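Local structure of odorant-binding protein 47 (3PM2) at residues G142-F146 with H167-F172; A16-V20 with C149-T155; I38-K42 with G53-A57; L24-F30 with V60-L66; Y67-I72 with H131-I137. The protein binds small hydrophobic odorants and is thought to capture and carry them through the aqueous fluid around the olfactory sensory dendrites of the mosquito Anopheles gambiae. All coordinates share one frame; numbering follows the deposited sequence.

Contact 1 of 5, residues G142-F146 with H167-F172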
# COMPACT_ATOMS: atom_id res chain seq x y z
N GLY A 142 1.08 -0.46 -4.42
CA GLY A 142 0.22 -1.59 -4.72
C GLY A 142 -0.88 -1.26 -5.72
O GLY A 142 -1.10 -2.03 -6.67
N MET A 143 -1.56 -0.12 -5.52
CA MET A 143 -2.67 0.25 -6.43
C MET A 143 -2.16 0.56 -7.83
O MET A 143 -2.77 0.13 -8.80
CB MET A 143 -3.46 1.46 -5.87
CG MET A 143 -4.17 1.12 -4.57
SD MET A 143 -5.10 2.54 -3.87
CE MET A 143 -3.87 3.58 -3.46
N THR A 144 -1.05 1.30 -7.92
CA THR A 144 -0.47 1.68 -9.22
C THR A 144 0.04 0.45 -9.98
O THR A 144 -0.23 0.35 -11.19
CB THR A 144 0.64 2.73 -9.04
OG1 THR A 144 0.12 3.86 -8.31
CG2 THR A 144 1.25 3.17 -10.38
N LEU A 145 0.80 -0.45 -9.32
CA LEU A 145 1.33 -1.66 -9.99
C LEU A 145 0.21 -2.51 -10.58
O LEU A 145 0.32 -2.93 -11.73
CB LEU A 145 2.20 -2.52 -9.05
CG LEU A 145 3.50 -1.83 -8.58
CD1 LEU A 145 4.12 -2.59 -7.36
CD2 LEU A 145 4.47 -1.53 -9.77
N PHE A 146 -0.85 -2.73 -9.81
CA PHE A 146 -2.01 -3.52 -10.24
C PHE A 146 -2.72 -2.89 -11.45
O PHE A 146 -3.04 -3.60 -12.39
CB PHE A 146 -2.98 -3.71 -9.05
CG PHE A 146 -4.08 -4.73 -9.28
CD1 PHE A 146 -3.80 -6.10 -9.25
CD2 PHE A 146 -5.39 -4.33 -9.48
CE1 PHE A 146 -4.83 -7.04 -9.38
CE2 PHE A 146 -6.42 -5.28 -9.66
CZ PHE A 146 -6.13 -6.62 -9.61
N HIS A 167 -9.82 -1.70 -6.15
CA HIS A 167 -8.42 -1.34 -5.90
C HIS A 167 -7.90 -0.12 -6.66
O HIS A 167 -6.75 0.28 -6.44
CB HIS A 167 -7.50 -2.57 -5.98
CG HIS A 167 -7.73 -3.56 -4.88
ND1 HIS A 167 -7.43 -3.25 -3.56
CD2 HIS A 167 -8.22 -4.82 -4.93
CE1 HIS A 167 -7.75 -4.33 -2.86
NE2 HIS A 167 -8.21 -5.31 -3.64
N SER A 168 -8.77 0.52 -7.48
CA SER A 168 -8.41 1.78 -8.12
C SER A 168 -8.47 2.89 -7.05
O SER A 168 -7.79 3.91 -7.19
CB SER A 168 -9.34 2.13 -9.29
OG SER A 168 -10.66 2.40 -8.86
N LYS A 169 -9.21 2.63 -5.98
CA LYS A 169 -9.37 3.60 -4.87
C LYS A 169 -8.88 3.09 -3.54
O LYS A 169 -8.47 3.90 -2.69
CB LYS A 169 -10.86 3.97 -4.71
CG LYS A 169 -11.47 4.69 -5.92
CD LYS A 169 -12.99 4.56 -5.94
CE LYS A 169 -13.50 3.20 -6.39
NZ LYS A 169 -13.71 3.14 -7.87
N CYS A 170 -9.01 1.76 -3.30
CA CYS A 170 -8.66 1.12 -2.03
C CYS A 170 -7.41 0.28 -2.09
O CYS A 170 -7.32 -0.62 -2.93
CB CYS A 170 -9.83 0.34 -1.48
SG CYS A 170 -11.24 1.39 -1.09
N PRO A 171 -6.49 0.51 -1.14
CA PRO A 171 -5.23 -0.26 -1.15
C PRO A 171 -5.39 -1.70 -0.73
O PRO A 171 -6.37 -2.07 -0.06
CB PRO A 171 -4.34 0.47 -0.14
CG PRO A 171 -5.31 1.18 0.78
CD PRO A 171 -6.49 1.55 -0.08
N PHE A 172 -4.39 -2.48 -1.08
CA PHE A 172 -4.27 -3.88 -0.71
C PHE A 172 -3.85 -3.91 0.76
O PHE A 172 -2.77 -3.45 1.09
CB PHE A 172 -3.23 -4.57 -1.61
CG PHE A 172 -3.69 -4.68 -3.05
CD1 PHE A 172 -4.50 -5.73 -3.46
CD2 PHE A 172 -3.32 -3.72 -3.99
CE1 PHE A 172 -4.96 -5.81 -4.78
CE2 PHE A 172 -3.76 -3.81 -5.32
CZ PHE A 172 -4.58 -4.85 -5.70
O HOH W 1 -5.27 -0.66 -8.54

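Contact 2 of 5, residues A16-V20 with C149-T155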
# COMPACT_ATOMS: atom_id res chain seq x y z
N ALA A 16 -3.31 -11.90 -6.85
CA ALA A 16 -2.29 -12.60 -7.63
C ALA A 16 -2.92 -13.41 -8.77
O ALA A 16 -2.28 -13.62 -9.80
CB ALA A 16 -1.47 -13.52 -6.73
N GLU A 17 -4.19 -13.81 -8.61
CA GLU A 17 -4.93 -14.53 -9.65
C GLU A 17 -5.43 -13.61 -10.78
O GLU A 17 -5.87 -14.10 -11.81
CB GLU A 17 -6.05 -15.35 -9.02
CG GLU A 17 -5.52 -16.50 -8.19
CD GLU A 17 -6.55 -17.31 -7.43
OE1 GLU A 17 -7.76 -17.04 -7.59
OE2 GLU A 17 -6.13 -18.22 -6.67
N CYS A 18 -5.35 -12.28 -10.57
CA CYS A 18 -5.69 -11.27 -11.57
C CYS A 18 -4.44 -10.79 -12.27
O CYS A 18 -4.48 -10.58 -13.47
CB CYS A 18 -6.44 -10.11 -10.93
SG CYS A 18 -8.04 -10.58 -10.25
N CYS A 19 -3.36 -10.55 -11.51
CA CYS A 19 -2.07 -10.09 -12.04
C CYS A 19 -0.97 -10.40 -11.04
O CYS A 19 -1.14 -10.12 -9.85
CB CYS A 19 -2.10 -8.60 -12.39
SG CYS A 19 -0.58 -8.02 -13.21
N VAL A 20 0.18 -10.90 -11.53
CA VAL A 20 1.33 -11.13 -10.68
C VAL A 20 2.12 -9.81 -10.72
O VAL A 20 2.58 -9.39 -11.78
CB VAL A 20 2.16 -12.37 -11.09
CG1 VAL A 20 3.37 -12.55 -10.19
CG2 VAL A 20 1.29 -13.63 -11.07
N CYS A 149 -0.81 -3.14 -14.87
CA CYS A 149 -0.64 -4.49 -15.40
C CYS A 149 -0.98 -4.59 -16.90
O CYS A 149 -2.10 -4.22 -17.27
CB CYS A 149 -1.44 -5.50 -14.59
SG CYS A 149 -1.10 -7.23 -15.03
N PRO A 150 -0.04 -5.02 -17.78
CA PRO A 150 -0.39 -5.19 -19.22
C PRO A 150 -1.57 -6.14 -19.38
O PRO A 150 -1.64 -7.14 -18.66
CB PRO A 150 0.87 -5.83 -19.81
CG PRO A 150 1.99 -5.44 -18.86
CD PRO A 150 1.34 -5.46 -17.50
N ALA A 151 -2.50 -5.86 -20.31
CA ALA A 151 -3.70 -6.70 -20.53
C ALA A 151 -3.30 -8.17 -20.77
O ALA A 151 -3.98 -9.06 -20.29
CB ALA A 151 -4.50 -6.18 -21.72
N LYS A 152 -2.15 -8.40 -21.42
CA LYS A 152 -1.66 -9.76 -21.71
C LYS A 152 -1.32 -10.55 -20.43
O LYS A 152 -1.22 -11.78 -20.49
CB LYS A 152 -0.49 -9.75 -22.72
CG LYS A 152 0.81 -9.12 -22.22
CD LYS A 152 1.95 -9.29 -23.22
CE LYS A 152 3.27 -8.88 -22.61
NZ LYS A 152 4.40 -8.97 -23.57
N LEU A 153 -1.11 -9.84 -19.29
CA LEU A 153 -0.75 -10.42 -17.99
C LEU A 153 -1.88 -10.33 -16.97
O LEU A 153 -1.69 -10.72 -15.82
CB LEU A 153 0.54 -9.74 -17.44
CG LEU A 153 1.80 -9.96 -18.29
CD1 LEU A 153 2.89 -9.02 -17.88
CD2 LEU A 153 2.26 -11.41 -18.21
N PHE A 154 -3.03 -9.81 -17.40
CA PHE A 154 -4.18 -9.59 -16.52
C PHE A 154 -5.28 -10.56 -16.85
O PHE A 154 -5.64 -10.71 -18.02
CB PHE A 154 -4.68 -8.13 -16.66
CG PHE A 154 -5.60 -7.68 -15.54
CD1 PHE A 154 -5.09 -7.05 -14.41
CD2 PHE A 154 -6.98 -7.84 -15.64
CE1 PHE A 154 -5.94 -6.63 -13.38
CE2 PHE A 154 -7.83 -7.40 -14.62
CZ PHE A 154 -7.30 -6.81 -13.49
N THR A 155 -5.87 -11.16 -15.81
CA THR A 155 -6.96 -12.12 -16.01
C THR A 155 -8.24 -11.31 -16.29
O THR A 155 -8.71 -10.59 -15.41
CB THR A 155 -7.08 -13.04 -14.78
OG1 THR A 155 -5.83 -13.68 -14.53
CG2 THR A 155 -8.17 -14.09 -14.93
O HOH W 2 0.58 -11.59 -14.37

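Contact 3 of 5, residues I38-K42 with G53-A57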
# COMPACT_ATOMS: atom_id res chain seq x y z
N ILE A 38 -4.30 -5.10 11.42
CA ILE A 38 -5.56 -4.91 10.66
C ILE A 38 -6.75 -4.40 11.51
O ILE A 38 -7.53 -3.58 11.03
CB ILE A 38 -5.93 -6.14 9.78
CG1 ILE A 38 -7.06 -5.81 8.75
CG2 ILE A 38 -6.28 -7.37 10.64
CD1 ILE A 38 -6.70 -4.76 7.72
N GLY A 39 -6.82 -4.86 12.75
CA GLY A 39 -7.88 -4.52 13.70
C GLY A 39 -8.00 -3.02 13.87
O GLY A 39 -9.04 -2.42 13.59
N GLN A 40 -6.90 -2.40 14.27
CA GLN A 40 -6.89 -0.96 14.44
C GLN A 40 -6.93 -0.24 13.10
O GLN A 40 -7.49 0.85 13.04
CB GLN A 40 -5.79 -0.47 15.40
CG GLN A 40 -4.38 -0.41 14.84
CD GLN A 40 -3.61 0.73 15.50
OE1 GLN A 40 -3.60 0.88 16.74
NE2 GLN A 40 -2.93 1.55 14.69
N THR A 41 -6.36 -0.82 12.03
CA THR A 41 -6.41 -0.17 10.71
C THR A 41 -7.87 0.03 10.25
O THR A 41 -8.25 1.12 9.79
CB THR A 41 -5.48 -0.86 9.71
OG1 THR A 41 -4.16 -0.81 10.26
CG2 THR A 41 -5.48 -0.18 8.33
N LYS A 42 -8.69 -1.01 10.43
CA LYS A 42 -10.13 -0.96 10.08
C LYS A 42 -10.83 0.07 10.94
O LYS A 42 -11.64 0.83 10.42
CB LYS A 42 -10.76 -2.35 10.21
CG LYS A 42 -10.29 -3.27 9.08
CD LYS A 42 -10.97 -4.61 9.11
CE LYS A 42 -10.94 -5.23 7.74
NZ LYS A 42 -11.46 -6.63 7.77
N GLY A 53 -2.18 7.37 10.09
CA GLY A 53 -1.12 6.51 9.55
C GLY A 53 -1.43 5.04 9.68
O GLY A 53 -1.95 4.59 10.70
N CYS A 54 -1.14 4.28 8.62
CA CYS A 54 -1.43 2.86 8.60
C CYS A 54 -0.28 2.07 9.26
O CYS A 54 0.85 2.08 8.75
CB CYS A 54 -1.68 2.40 7.17
SG CYS A 54 -1.85 0.62 7.03
N CYS A 55 -0.57 1.40 10.38
CA CYS A 55 0.46 0.62 11.08
C CYS A 55 0.86 -0.65 10.36
O CYS A 55 1.98 -1.13 10.56
CB CYS A 55 0.08 0.34 12.53
SG CYS A 55 0.11 1.82 13.59
N VAL A 56 -0.06 -1.24 9.55
CA VAL A 56 0.27 -2.43 8.77
C VAL A 56 1.49 -2.06 7.90
O VAL A 56 2.47 -2.81 7.86
CB VAL A 56 -0.93 -2.91 7.88
CG1 VAL A 56 -0.48 -4.02 6.92
CG2 VAL A 56 -2.12 -3.36 8.71
N ALA A 57 1.42 -0.91 7.21
CA ALA A 57 2.49 -0.44 6.32
C ALA A 57 3.76 -0.09 7.05
O ALA A 57 4.85 -0.41 6.57
CB ALA A 57 2.02 0.75 5.50
O HOH W 3 -2.96 1.30 11.69

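Contact 4 of 5, residues L24-F30 with V60-L66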
# COMPACT_ATOMS: atom_id res chain seq x y z
N LEU A 24 7.70 -5.64 -2.45
CA LEU A 24 8.78 -5.10 -1.63
C LEU A 24 9.05 -6.06 -0.43
O LEU A 24 10.13 -6.02 0.17
CB LEU A 24 8.30 -3.69 -1.20
CG LEU A 24 8.49 -3.10 0.17
CD1 LEU A 24 8.38 -1.61 0.10
CD2 LEU A 24 7.41 -3.52 1.06
N VAL A 25 8.06 -6.90 -0.09
CA VAL A 25 8.12 -7.84 1.04
C VAL A 25 7.49 -9.16 0.63
O VAL A 25 6.52 -9.16 -0.11
CB VAL A 25 7.40 -7.19 2.27
CG1 VAL A 25 6.87 -8.22 3.24
CG2 VAL A 25 8.32 -6.25 3.00
N GLU A 26 8.04 -10.29 1.13
CA GLU A 26 7.52 -11.62 0.86
C GLU A 26 6.13 -11.76 1.55
O GLU A 26 5.96 -11.18 2.63
CB GLU A 26 8.50 -12.66 1.41
CG GLU A 26 8.47 -14.01 0.71
CD GLU A 26 8.78 -14.07 -0.78
OE1 GLU A 26 9.83 -13.53 -1.19
OE2 GLU A 26 8.00 -14.71 -1.52
N PRO A 27 5.15 -12.48 0.94
CA PRO A 27 3.82 -12.61 1.58
C PRO A 27 3.77 -12.97 3.06
O PRO A 27 2.91 -12.47 3.77
CB PRO A 27 3.13 -13.69 0.74
CG PRO A 27 3.75 -13.58 -0.58
CD PRO A 27 5.18 -13.18 -0.36
N SER A 28 4.69 -13.84 3.52
CA SER A 28 4.75 -14.26 4.92
C SER A 28 4.97 -13.07 5.85
O SER A 28 4.23 -12.91 6.83
CB SER A 28 5.83 -15.34 5.11
OG SER A 28 6.19 -15.52 6.46
N ALA A 29 5.95 -12.21 5.52
CA ALA A 29 6.25 -11.01 6.31
C ALA A 29 5.08 -10.01 6.26
O ALA A 29 4.76 -9.39 7.27
CB ALA A 29 7.54 -10.39 5.82
N PHE A 30 4.40 -9.91 5.12
CA PHE A 30 3.24 -9.05 5.01
C PHE A 30 2.10 -9.54 5.92
O PHE A 30 1.48 -8.74 6.61
CB PHE A 30 2.74 -8.97 3.55
CG PHE A 30 1.56 -8.05 3.44
CD1 PHE A 30 1.74 -6.68 3.32
CD2 PHE A 30 0.26 -8.55 3.51
CE1 PHE A 30 0.64 -5.82 3.28
CE2 PHE A 30 -0.84 -7.68 3.45
CZ PHE A 30 -0.64 -6.32 3.34
N VAL A 60 5.54 -3.30 7.78
CA VAL A 60 6.15 -3.82 6.56
C VAL A 60 7.45 -3.07 6.30
O VAL A 60 8.47 -3.68 6.00
CB VAL A 60 5.19 -3.72 5.34
CG1 VAL A 60 5.94 -3.97 4.04
CG2 VAL A 60 4.01 -4.69 5.47
N MET A 61 7.42 -1.75 6.42
CA MET A 61 8.61 -0.91 6.17
C MET A 61 9.70 -1.18 7.20
O MET A 61 10.86 -1.30 6.83
CB MET A 61 8.23 0.56 6.08
CG MET A 61 7.34 0.88 4.87
SD MET A 61 8.19 0.67 3.31
CE MET A 61 7.07 1.54 2.19
N ASN A 62 9.30 -1.39 8.46
CA ASN A 62 10.25 -1.75 9.53
C ASN A 62 10.83 -3.15 9.29
O ASN A 62 12.02 -3.37 9.57
CB ASN A 62 9.60 -1.64 10.93
CG ASN A 62 9.54 -0.22 11.49
OD1 ASN A 62 10.40 0.63 11.22
ND2 ASN A 62 8.57 0.04 12.35
N SER A 63 10.02 -4.09 8.72
CA SER A 63 10.54 -5.44 8.47
C SER A 63 11.68 -5.45 7.45
O SER A 63 12.49 -6.36 7.45
CB SER A 63 9.42 -6.40 8.05
OG SER A 63 9.11 -6.30 6.67
N THR A 64 11.73 -4.42 6.58
CA THR A 64 12.74 -4.27 5.52
C THR A 64 13.72 -3.12 5.77
O THR A 64 14.45 -2.75 4.85
CB THR A 64 12.03 -4.07 4.18
OG1 THR A 64 11.00 -3.09 4.34
CG2 THR A 64 11.43 -5.36 3.65
N SER A 65 13.74 -2.56 7.01
CA SER A 65 14.59 -1.42 7.45
C SER A 65 14.49 -0.20 6.50
O SER A 65 15.47 0.52 6.28
CB SER A 65 16.05 -1.86 7.63
OG SER A 65 16.16 -2.87 8.62
N LEU A 66 13.28 0.05 5.98
CA LEU A 66 13.09 1.17 5.04
C LEU A 66 12.57 2.40 5.71
O LEU A 66 12.64 3.47 5.11
CB LEU A 66 12.15 0.78 3.90
CG LEU A 66 12.58 -0.38 3.00
CD1 LEU A 66 11.56 -0.60 1.93
CD2 LEU A 66 13.91 -0.08 2.31

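Contact 5 of 5, residues Y67-I72 with H131-I137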
# COMPACT_ATOMS: atom_id res chain seq x y z
N TYR A 67 12.03 2.26 6.92
CA TYR A 67 11.44 3.39 7.63
C TYR A 67 12.35 3.94 8.73
O TYR A 67 12.89 3.17 9.50
CB TYR A 67 10.06 3.00 8.21
CG TYR A 67 9.47 4.09 9.10
CD1 TYR A 67 9.01 5.28 8.55
CD2 TYR A 67 9.51 3.98 10.49
CE1 TYR A 67 8.55 6.32 9.37
CE2 TYR A 67 9.02 4.99 11.31
CZ TYR A 67 8.55 6.16 10.75
OH TYR A 67 8.12 7.19 11.55
N SER A 68 12.44 5.29 8.86
CA SER A 68 13.19 5.94 9.94
C SER A 68 12.65 7.34 10.21
O SER A 68 12.72 8.18 9.32
CB SER A 68 14.67 5.99 9.61
OG SER A 68 15.39 6.46 10.74
N ASN A 69 12.13 7.60 11.43
CA ASN A 69 11.65 8.94 11.83
C ASN A 69 11.01 9.75 10.69
O ASN A 69 11.56 10.79 10.29
CB ASN A 69 12.81 9.75 12.46
CG ASN A 69 13.25 9.26 13.81
OD1 ASN A 69 12.44 8.99 14.70
ND2 ASN A 69 14.56 9.13 14.00
N GLY A 70 9.91 9.23 10.15
CA GLY A 70 9.12 9.90 9.13
C GLY A 70 9.64 9.88 7.71
O GLY A 70 9.08 10.56 6.86
N LYS A 71 10.68 9.06 7.44
CA LYS A 71 11.25 8.98 6.10
C LYS A 71 11.34 7.54 5.62
O LYS A 71 11.61 6.65 6.43
CB LYS A 71 12.67 9.58 6.03
CG LYS A 71 12.77 11.07 6.41
CD LYS A 71 12.12 12.00 5.39
CE LYS A 71 12.21 13.44 5.86
NZ LYS A 71 11.52 14.37 4.93
N ILE A 72 11.18 7.36 4.31
CA ILE A 72 11.32 6.07 3.62
C ILE A 72 12.58 6.13 2.77
O ILE A 72 12.81 7.13 2.08
CB ILE A 72 10.06 5.69 2.78
CG1 ILE A 72 8.78 5.55 3.67
CG2 ILE A 72 10.31 4.44 1.89
CD1 ILE A 72 8.78 4.33 4.73
N HIS A 131 3.45 6.81 11.78
CA HIS A 131 3.67 7.90 10.85
C HIS A 131 2.99 7.53 9.52
O HIS A 131 3.12 6.40 9.08
CB HIS A 131 5.18 8.14 10.63
CG HIS A 131 5.48 9.46 9.96
ND1 HIS A 131 5.27 9.65 8.60
CD2 HIS A 131 6.05 10.58 10.47
CE1 HIS A 131 5.68 10.88 8.33
NE2 HIS A 131 6.16 11.48 9.43
N PRO A 132 2.24 8.45 8.87
CA PRO A 132 1.54 8.06 7.63
C PRO A 132 2.44 7.79 6.42
O PRO A 132 1.93 7.25 5.44
CB PRO A 132 0.62 9.25 7.36
CG PRO A 132 0.54 10.02 8.64
CD PRO A 132 1.90 9.82 9.28
N ILE A 133 3.72 8.17 6.45
CA ILE A 133 4.56 7.98 5.24
C ILE A 133 4.57 6.54 4.71
O ILE A 133 4.45 6.34 3.49
CB ILE A 133 6.00 8.57 5.36
CG1 ILE A 133 6.69 8.72 3.98
CG2 ILE A 133 6.88 7.77 6.31
CD1 ILE A 133 5.94 9.62 2.90
N SER A 134 4.73 5.55 5.60
CA SER A 134 4.81 4.16 5.12
C SER A 134 3.57 3.73 4.31
O SER A 134 3.72 3.17 3.23
CB SER A 134 5.06 3.20 6.28
OG SER A 134 6.29 3.46 6.92
N GLY A 135 2.39 4.01 4.85
CA GLY A 135 1.13 3.68 4.19
C GLY A 135 0.92 4.49 2.92
O GLY A 135 0.42 3.96 1.93
N THR A 136 1.31 5.77 2.94
CA THR A 136 1.17 6.63 1.74
C THR A 136 1.90 5.98 0.56
O THR A 136 1.32 5.81 -0.51
CB THR A 136 1.70 8.03 2.03
OG1 THR A 136 0.99 8.56 3.15
CG2 THR A 136 1.56 8.96 0.84
N ILE A 137 3.16 5.57 0.79
CA ILE A 137 3.98 4.95 -0.26
C ILE A 137 3.47 3.58 -0.65
O ILE A 137 3.26 3.31 -1.86
CB ILE A 137 5.50 4.93 0.13
CG1 ILE A 137 6.07 6.37 0.37
CG2 ILE A 137 6.36 4.17 -0.92
CD1 ILE A 137 6.10 7.29 -0.90

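Contact 1 of 5, residues G142-F146 with H167-F172
With its CG swung anti to the backbone N (chi1 -168°), Phe146 presents a ring face to the C-terminal segment, while Phe172, whose CG instead lies anti to its carbonyl carbon (chi1 -68°), sends its ring edge to meet it. The result is a T-shaped pair with centroids 5.2 Å apart and planes at 69°. The foremost atom, Phe172 CZ, stands over one face of Phe146, offset toward the rim, 3.6 Å from Phe146 CG. Gly142, one helical turn back, lets the Phe172 ring settle close to the backbone, its CE2 lying 3.5 Å from Gly142 O.

Met143 reaches across to the turn 167-171 and bends at its last torsion. Its CG touches His167 O at 3.3 Å, and SD lies 3.7 Å from Pro171 N; a flexible thioether suits this uneven surface of backbone and proline ring. His167 holds the turn together from within, since its ND1 donates to Cys170 O at 2.7 Å, and Phe172 CE1 rests above the centre of its imidazole. The disulfide from Cys170 to Cys5 ties the same turn to the N-terminal arm.

A single water donates to Met143 O (2.6 Å) and, weakly, to His167 O. The C-terminal segment is thus joined to helix 133-147 chiefly by aromatic and thioether packing, with water as the polar bridge and an internal hydrogen bond from His167 bracing the turn.

Contact 2 of 5, residues A16-V20 with C149-T155
Cys19 and Cys149 form one of the six disulfides of this C-plus odorant-binding protein, fastening the loop before helix 27-44 to the loop that follows helix 133-147. Both sulfurs extend anti to their backbone nitrogens, and SG of Cys19 meets SG of Cys149 at 2.1 Å with a relaxed chi3 of 89°.

Phe154 extends alongside the bridge. Its CB lies 4.0 Å from Cys18 O, and at CG that oxygen stands over one face of the ring, toward the rim. CD1 packs on the bridge, 3.9 Å from Cys19 CB, and at the tip CZ touches Cys18 CB at 4.3 Å. A flat aromatic can thus serve both half-cystines: Cys18, whose own sulfur pairs with Cys160, and Cys19.

Thr155 supplies the polar grip. Its backbone N donates to Cys18 O at 2.8 Å, nearly straight at 161° and on a lone pair, and its hydroxyl OG1 donates to Glu17 O, also at 2.8 Å. OG1 lies beside the backbone N (chi1 -56°), which lets hydroxyl and N-H meet successive carbonyls. Beyond Cys19 a water accepts from Val20 N and donates to Leu153 O at 2.8 Å.

Contact 3 of 5, residues I38-K42 with G53-A57
Val56 and Thr41 carry the close-packed part of this contact, where helix 27-44 meets the first turn of helix 55-63. Their side chains cross at about a right angle, and the CG2 branch of Val56, anti to its carbonyl carbon, slips in until it lies 3.6 Å from Thr41 OG1 and 3.9 Å from Ile38 N. Thr41 turns its two branches to different tasks: OG1 is hydrogen-bonded to Trp37 O one turn back, whereas CG2 points to Cys54 and lies 3.9 Å from its SG. Compact side chains, threonine and cysteine, suit a place where the CA atoms of Thr41 and Cys54 are 6.2 Å apart. Cys54 is also the N-cap of helix 55-63, its sulfur accepting a weak but straight bond (162°) from Ala57 N.

On the other side the packing gives way to a bridging water. This molecule accepts from Cys55 N at 2.7 Å and from Gln40 NE2 at 3.0 Å, and donates to Thr41 OG1 at 2.8 Å. Gln40 gets there because its CG stands between its backbone N and carbonyl carbon (chi1 77°) and the chain bends again at chi2, which leads NE2 to within 3.2 Å of Cys55 SG. The far end of the amide, OE1, is hydrogen-bonded to Gln128 N, and Cys55 itself is disulfide-bonded to Cys130, so the amide and the sulfur both have ties to the loop ahead of helix 133-147.

No direct hydrogen bond joins the two segments: the direct contacts are van der Waals ones of methyls, a hydroxyl and sulfur, and one water takes up the N-H of Cys55 and links it to Gln40 and Thr41.

Contact 4 of 5, residues L24-F30 with V60-L66
Val60 stands at the centre of this contact, its two methyls facing different partners in the segment 24-30. CG1, anti to the backbone N (chi1 168°), meets both Leu24 and Val25, 3.4 Å from Leu24 CD2 and 3.5 Å from Val25 CG2. The other branch, CG2, meets Phe30 CD1 at 3.7 Å, the side chains crossing at a slant.

Leu24 divides its branches in the same way. While CD2 presses on Val60, CD1 approaches Leu66 CD1 tip to tip at 3.8 Å and meets Met61 SD at 3.9 Å, where the methionine chain runs crosswise to it. Leu77 and Tyr81 of helix 74-85 and Leu138 of helix 133-147 also touch Leu24. Val25 CG2 is wedged further along, 3.3 Å from Thr64 CG2, tighter than ordinary methyl contact and a sign of local crowding.

Thr64 and Leu66 are brought here by a Schellman motif ending helix 55-63: Leu66 N bonds to Met61 O and Ser65 N to Asn62 O, with Ser65 at positive phi. Ser63 OG donates back to Val60 O at 2.8 Å. With these polar groups bonded within their own segment, what joins the loop leading into helix 27-44, and its first turn, to this helix end is tight hydrophobic packing without a hydrogen bond across.

Contact 5 of 5, residues Y67-I72 with H131-I137
Between His131 and Ile133, which both face the hairpin 67-72, Pro132 O is gripped by two donors from the next turn of helix 133-147: Thr136 OG1 at 2.8 Å, from well above the carbonyl plane (53° out of it), and Thr136 N at 3.0 Å. Another bond shapes the helix start. His131 ND1 accepts from Ile133 N at 3.0 Å, in the ring plane, so the imidazole works as a cap and its rotation is fixed. NE2 has a weak hydrogen bond to Glu115 in helix 111-118.

His131 CG is anti to the backbone N (chi1 -165°), which turns the face of the capped ring to the turn of the hairpin. Gly70 CA sits over the ring in a CH-pi contact, 3.4 Å from the centroid and 15° off the normal. Glycine suits this site twice over, since it takes the positive phi needed in the type I' turn from Ser68 to Lys71 and brings no side chain against the imidazole.

Tyr67 lies roughly perpendicular to the His131 side chain, its OH 3.2 Å from His131 CB and accepting a weak bond from Gly70 N. Ile133 CG2 lies at the ring edge of Tyr67, 3.8 Å from CE1. Further on, Ile72 and Ile133 lie alongside, running opposite ways, with Ile72 CG1 3.8 Å from Ile133 CG1. The end of the chain, Ile72 CD1, reaches Ser134 OG at 3.4 Å.

Polar bonds lie within each partner and probably stiffen it, while the union itself rests on the imidazole face, Tyr67 and branched aliphatic chains.

In the fold
From the N terminus, residues 16-20 open the longest loop, which contact 2 closes at 149-155. Within it, contact 4 joins 24-30 to 60-66, and contact 3 forms a smaller loop inside that one, pairing the later part of helix 27-44 with the start of helix 55-63. The hairpin follows directly, and contact 5 brings it to the start of helix 133-147, touching contacts 3 and 4 through Ala57 and Met61. Contact 1 begins later on that helix and ends near the C terminus, so it crosses contact 2; Phe146 packs on Cys18 and Phe154 where they meet. Contact 2 lies across the chain's centre from contacts 3 and 5.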